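PDB 3PBP: nucleoporin NUP82 from Saccharomyces cerevisiae, which serves as a structural component of the nuclear pore complex, its N-terminal domain interacting with NUP116, in a complex that docks transport factors. Local coordinates for residues A[361-366]-A[371-376]; A[379-384]-A[424-429]. The protein carries 1 engineered substitution. All blocks are in the same frame, centred on the assembly; numbering follows the deposited sequence.

Contact 1 of 2, residues A[361-366]-A[371-376]; sequences KSLITL and GKLYVI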
loop_
_atom_site.group_PDB
_atom_site.type_symbol
_atom_site.label_atom_id
_atom_site.label_comp_id
_atom_site.label_asym_id
_atom_site.label_seq_id
_atom_site.Cartn_x
_atom_site.Cartn_y
_atom_site.Cartn_z
ATOM N N LYS A 361 -5.041 10.038 15.440
ATOM C CA LYS A 361 -4.716 8.652 15.738
ATOM C C LYS A 361 -5.213 7.655 14.690
ATOM O O LYS A 361 -4.735 6.515 14.654
ATOM C CB LYS A 361 -5.217 8.290 17.147
ATOM C CG LYS A 361 -4.445 9.040 18.252
ATOM C CD LYS A 361 -5.109 8.961 19.626
ATOM C CE LYS A 361 -4.968 7.572 20.252
ATOM N NZ LYS A 361 -5.693 7.454 21.558
ATOM N N SER A 362 -6.151 8.067 13.836
ATOM C CA SER A 362 -6.641 7.183 12.776
ATOM C C SER A 362 -7.720 7.786 11.886
ATOM O O SER A 362 -8.418 8.724 12.277
ATOM C CB SER A 362 -7.178 5.884 13.352
ATOM O OG SER A 362 -8.520 6.063 13.744
ATOM N N LEU A 363 -7.837 7.230 10.679
ATOM C CA LEU A 363 -8.821 7.666 9.684
ATOM C C LEU A 363 -9.789 6.514 9.421
ATOM O O LEU A 363 -9.377 5.349 9.340
ATOM C CB LEU A 363 -8.126 8.055 8.380
ATOM C CG LEU A 363 -7.079 9.158 8.501
ATOM C CD1 LEU A 363 -6.439 9.396 7.145
ATOM C CD2 LEU A 363 -7.736 10.433 9.041
ATOM N N ILE A 364 -11.072 6.839 9.286
ATOM C CA ILE A 364 -12.090 5.816 9.069
ATOM C C ILE A 364 -13.143 6.294 8.081
ATOM O O ILE A 364 -13.455 7.484 8.028
ATOM C CB ILE A 364 -12.789 5.455 10.405
ATOM C CG1 ILE A 364 -11.762 4.916 11.396
ATOM C CG2 ILE A 364 -13.883 4.433 10.172
ATOM C CD1 ILE A 364 -12.325 4.556 12.741
ATOM N N THR A 365 -13.678 5.365 7.292
ATOM C CA THR A 365 -14.718 5.691 6.318
ATOM C C THR A 365 -15.824 4.670 6.378
ATOM O O THR A 365 -15.595 3.509 6.709
ATOM C CB THR A 365 -14.209 5.698 4.866
ATOM O OG1 THR A 365 -13.218 4.676 4.709
ATOM C CG2 THR A 365 -13.650 7.059 4.490
ATOM N N LEU A 366 -17.029 5.123 6.058
ATOM C CA LEU A 366 -18.191 4.257 6.044
ATOM C C LEU A 366 -18.719 4.283 4.622
ATOM O O LEU A 366 -19.218 5.308 4.151
ATOM C CB LEU A 366 -19.254 4.759 7.029
ATOM C CG LEU A 366 -18.830 4.708 8.500
ATOM C CD1 LEU A 366 -19.888 5.346 9.365
ATOM C CD2 LEU A 366 -18.599 3.268 8.920
ATOM N N GLY A 371 -17.865 11.113 0.051
ATOM C CA GLY A 371 -17.168 12.329 0.441
ATOM C C GLY A 371 -17.084 12.705 1.906
ATOM O O GLY A 371 -16.915 13.884 2.219
ATOM N N LYS A 372 -17.202 11.730 2.800
ATOM C CA LYS A 372 -17.114 12.003 4.230
ATOM C C LYS A 372 -16.055 11.116 4.854
ATOM O O LYS A 372 -15.963 9.928 4.557
ATOM C CB LYS A 372 -18.449 11.752 4.930
ATOM C CG LYS A 372 -19.578 12.676 4.498
ATOM C CD LYS A 372 -20.847 12.390 5.295
ATOM C CE LYS A 372 -22.038 13.177 4.771
ATOM N NZ LYS A 372 -23.253 12.861 5.576
ATOM N N LEU A 373 -15.263 11.696 5.739
ATOM C CA LEU A 373 -14.196 10.966 6.385
ATOM C C LEU A 373 -14.212 11.226 7.883
ATOM O O LEU A 373 -14.382 12.359 8.319
ATOM C CB LEU A 373 -12.866 11.415 5.785
ATOM C CG LEU A 373 -11.586 11.067 6.529
ATOM C CD1 LEU A 373 -11.312 9.597 6.401
ATOM C CD2 LEU A 373 -10.441 11.872 5.960
ATOM N N TYR A 374 -14.051 10.175 8.676
ATOM C CA TYR A 374 -14.012 10.329 10.122
ATOM C C TYR A 374 -12.551 10.346 10.562
ATOM O O TYR A 374 -11.755 9.492 10.157
ATOM C CB TYR A 374 -14.766 9.183 10.808
ATOM C CG TYR A 374 -16.272 9.311 10.699
ATOM C CD1 TYR A 374 -16.944 10.376 11.299
ATOM C CD2 TYR A 374 -17.020 8.405 9.949
ATOM C CE1 TYR A 374 -18.319 10.542 11.146
ATOM C CE2 TYR A 374 -18.397 8.561 9.787
ATOM C CZ TYR A 374 -19.040 9.633 10.384
ATOM O OH TYR A 374 -20.395 9.816 10.189
ATOM N N VAL A 375 -12.191 11.340 11.366
ATOM C CA VAL A 375 -10.825 11.445 11.851
ATOM C C VAL A 375 -10.831 11.320 13.352
ATOM O O VAL A 375 -11.407 12.141 14.047
ATOM C CB VAL A 375 -10.189 12.790 11.509
ATOM C CG1 VAL A 375 -8.727 12.778 11.940
ATOM C CG2 VAL A 375 -10.322 13.079 10.024
ATOM N N ILE A 376 -10.194 10.280 13.856
ATOM C CA ILE A 376 -10.139 10.080 15.287
ATOM C C ILE A 376 -8.883 10.710 15.860
ATOM O O ILE A 376 -7.775 10.193 15.690
ATOM C CB ILE A 376 -10.174 8.582 15.634
ATOM C CG1 ILE A 376 -11.546 8.015 15.266
ATOM C CG2 ILE A 376 -9.861 8.372 17.113
ATOM C CD1 ILE A 376 -11.744 6.573 15.650
#
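An antiparallel beta hairpin pairs strand 362-364 with strand 372-376, and a classic beta bulge marks its open end, where Lys361 and Ser362 both face Ile376. Lys361 N gives Ile376 O the firmer bond, 2.7 Å long, while Ser362 N reaches that same Ile376 O only weakly, at 3.3 Å. Ser362 O accepts Ile376 N at 2.8 Å in return. Two residues on, the pairing is regular: Ile364 N binds Tyr374 O at 2.9 Å, and Tyr374 N binds Ile364 O at 2.8 Å with an N-H...O angle of 161°. The strand axes run at 152°, so the hairpin is twisted.

Side chains alternate between its two faces. On one, Ile364 CD1 meets Ile376 CD1 at 3.6 Å, the two chains slanting across each other, with Ser362 OG resting near CB and CD1 of Ile376. Further along, Leu366 CD1 comes obliquely to the Tyr374 ring, 3.6 Å from CE2. On the other face Leu363 and Val375 lie side by side, CD2 to CG2 at 3.8 Å. Leu373, with CG anti to its amide nitrogen (chi1 165°), swings CD1 back toward Ile364 O and Thr365 CG2. Leu363 also packs on Cys316 and Ala303 of the preceding sheet. Such a hairpin starting a four-stranded antiparallel sheet is typical of a beta-propeller blade.

Contact 2 of 2, residues A[379-384]-A[424-429]; sequences NIIQQV and PNLAYI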
loop_
_atom_site.group_PDB
_atom_site.type_symbol
_atom_site.label_atom_id
_atom_site.label_comp_id
_atom_site.label_asym_id
_atom_site.label_seq_id
_atom_site.Cartn_x
_atom_site.Cartn_y
_atom_site.Cartn_z
ATOM N N ASN A 379 -9.307 12.908 21.630
ATOM C CA ASN A 379 -10.514 12.780 22.431
ATOM C C ASN A 379 -11.736 13.156 21.628
ATOM O O ASN A 379 -12.845 13.228 22.163
ATOM C CB ASN A 379 -10.422 13.663 23.670
ATOM C CG ASN A 379 -9.231 13.321 24.526
ATOM O OD1 ASN A 379 -9.072 12.174 24.957
ATOM N ND2 ASN A 379 -8.379 14.310 24.775
ATOM N N ILE A 380 -11.529 13.399 20.341
ATOM C CA ILE A 380 -12.626 13.762 19.466
ATOM C C ILE A 380 -12.695 12.838 18.274
ATOM O O ILE A 380 -11.727 12.158 17.934
ATOM C CB ILE A 380 -12.475 15.194 18.902
ATOM C CG1 ILE A 380 -12.536 16.220 20.028
ATOM C CG2 ILE A 380 -13.593 15.489 17.899
ATOM C CD1 ILE A 380 -12.650 17.649 19.526
ATOM N N ILE A 381 -13.873 12.802 17.668
ATOM C CA ILE A 381 -14.099 12.049 16.456
ATOM C C ILE A 381 -14.690 13.168 15.641
ATOM O O ILE A 381 -15.797 13.624 15.922
ATOM C CB ILE A 381 -15.161 10.943 16.594
ATOM C CG1 ILE A 381 -14.693 9.871 17.568
ATOM C CG2 ILE A 381 -15.411 10.301 15.236
ATOM C CD1 ILE A 381 -15.709 8.768 17.753
ATOM N N GLN A 382 -13.931 13.659 14.677
ATOM C CA GLN A 382 -14.413 14.731 13.828
ATOM C C GLN A 382 -14.791 14.119 12.494
ATOM O O GLN A 382 -14.384 12.999 12.171
ATOM C CB GLN A 382 -13.325 15.790 13.633
ATOM C CG GLN A 382 -13.127 16.712 14.821
ATOM C CD GLN A 382 -11.952 17.645 14.640
ATOM O OE1 GLN A 382 -10.804 17.256 14.830
ATOM N NE2 GLN A 382 -12.232 18.884 14.256
ATOM N N GLN A 383 -15.594 14.841 11.729
ATOM C CA GLN A 383 -15.991 14.365 10.420
ATOM C C GLN A 383 -15.722 15.436 9.384
ATOM O O GLN A 383 -16.331 16.504 9.404
ATOM C CB GLN A 383 -17.473 14.003 10.372
ATOM C CG GLN A 383 -17.858 13.392 9.030
ATOM C CD GLN A 383 -19.334 13.471 8.733
ATOM O OE1 GLN A 383 -20.053 12.464 8.777
ATOM N NE2 GLN A 383 -19.802 14.675 8.425
ATOM N N VAL A 384 -14.789 15.148 8.488
ATOM C CA VAL A 384 -14.454 16.065 7.423
ATOM C C VAL A 384 -15.449 15.756 6.311
ATOM O O VAL A 384 -15.568 14.614 5.878
ATOM C CB VAL A 384 -13.024 15.823 6.935
ATOM C CG1 VAL A 384 -12.663 16.823 5.867
ATOM C CG2 VAL A 384 -12.072 15.923 8.096
ATOM N N PRO A 424 -12.678 4.632 19.620
ATOM C CA PRO A 424 -13.847 3.772 19.452
ATOM C C PRO A 424 -13.948 3.002 18.142
ATOM O O PRO A 424 -13.199 3.225 17.183
ATOM C CB PRO A 424 -15.010 4.742 19.658
ATOM C CG PRO A 424 -14.492 5.986 19.046
ATOM C CD PRO A 424 -13.066 6.055 19.563
ATOM N N ASN A 425 -14.897 2.079 18.147
ATOM C CA ASN A 425 -15.202 1.218 17.028
ATOM C C ASN A 425 -16.456 1.864 16.421
ATOM O O ASN A 425 -17.435 2.101 17.127
ATOM C CB ASN A 425 -15.487 -0.183 17.589
ATOM C CG ASN A 425 -15.296 -1.277 16.574
ATOM O OD1 ASN A 425 -16.200 -1.587 15.801
ATOM N ND2 ASN A 425 -14.112 -1.875 16.568
ATOM N N LEU A 426 -16.422 2.190 15.133
ATOM C CA LEU A 426 -17.581 2.809 14.491
ATOM C C LEU A 426 -18.397 1.839 13.652
ATOM O O LEU A 426 -17.901 0.804 13.217
ATOM C CB LEU A 426 -17.150 3.968 13.596
ATOM C CG LEU A 426 -16.877 5.314 14.245
ATOM C CD1 LEU A 426 -15.855 5.155 15.352
ATOM C CD2 LEU A 426 -16.385 6.277 13.180
ATOM N N ALA A 427 -19.653 2.194 13.419
ATOM C CA ALA A 427 -20.543 1.381 12.614
ATOM C C ALA A 427 -21.778 2.179 12.209
ATOM O O ALA A 427 -22.367 2.887 13.013
ATOM C CB ALA A 427 -20.945 0.139 13.387
ATOM N N TYR A 428 -22.152 2.063 10.945
ATOM C CA TYR A 428 -23.328 2.744 10.409
ATOM C C TYR A 428 -24.533 1.825 10.588
ATOM O O TYR A 428 -24.506 0.671 10.174
ATOM C CB TYR A 428 -23.116 3.047 8.922
ATOM C CG TYR A 428 -24.354 3.453 8.153
ATOM C CD1 TYR A 428 -24.739 4.791 8.049
ATOM C CD2 TYR A 428 -25.111 2.500 7.482
ATOM C CE1 TYR A 428 -25.847 5.165 7.280
ATOM C CE2 TYR A 428 -26.214 2.855 6.721
ATOM C CZ TYR A 428 -26.581 4.186 6.617
ATOM O OH TYR A 428 -27.676 4.517 5.838
ATOM N N ILE A 429 -25.584 2.333 11.217
ATOM C CA ILE A 429 -26.781 1.539 11.434
ATOM C C ILE A 429 -28.021 2.254 10.915
ATOM O O ILE A 429 -28.363 3.342 11.377
ATOM C CB ILE A 429 -26.970 1.232 12.916
ATOM C CG1 ILE A 429 -25.792 0.401 13.409
ATOM C CG2 ILE A 429 -28.280 0.499 13.136
ATOM C CD1 ILE A 429 -25.797 0.169 14.893
#
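Ile381 and Pro424 bring their backbones closest, yet their CA atoms are still 8.8 Å apart, and the two strands then spread until Val384 CA and Ile429 CA are 19.5 Å apart. They are not paired in a common sheet: side chains alone bridge the gap, and only at the end where 379-384 and 424-429 begin.

Ile381 carries one whole side of the contact. Its CA-CB bond points toward 424-429, and the chain beyond is extended (chi2 179°), which puts the terminal CD1 at the far end of its reach. There CD1 runs end-on to the proline ring, 3.3 Å from Pro424 CG, while the neighbouring Pro424 CD lies 4.2 Å from the same methyl. Ile381 CG1 follows one bond behind, also 4.2 Å from Pro424 CG. The second partner is looser: Leu426 CD1 approaches Ile381 CD1 to 4.3 Å. Pro424 and Leu426, two residues apart, both point their CB toward the isoleucine. Pro424 CG and Leu426 CD1 lie 4.0 Å from each other, making a small apolar seat with the isoleucine methyl over it. Everything that touches here is hydrocarbon, and the joint surface is small at 106 Å², so the contact is dispersive and hydrophobic packing of largely buried groups.

More apolar groups gather around this point. Leu439 of strand 434-440 touches both Ile381 and Leu426, Ile420 packs against Ile381, and Tyr374 of strand 372-376 reaches Leu426. The isoleucine thus projects from strand 380-385, which runs between strands 372-376 and 413-419, and meets the entry to strand 425-431, the first strand of the next antiparallel sheet.

In the fold
Contact 1 and contact 2 are centred 7 Å apart and follow one another along the chain. They meet through the pairing of strands 372-376 and 380-385: Val375 N lies 2.9 Å from Gln382 O, and Leu373 O lies 2.8 Å from Val384 N, both probable hydrogen bonds. Contact 1 is therefore built within one sheet, between its edge strand 362-364 and the next strand, whereas contact 2 leaves that sheet for its successor. Tyr374 ties the two together, since it belongs to the hairpin and also touches Leu426. Together they are consistent with successive blades of the beta-propeller in this N-terminal domain, within the NUP116-interacting region except for segment 424-429, which follows it.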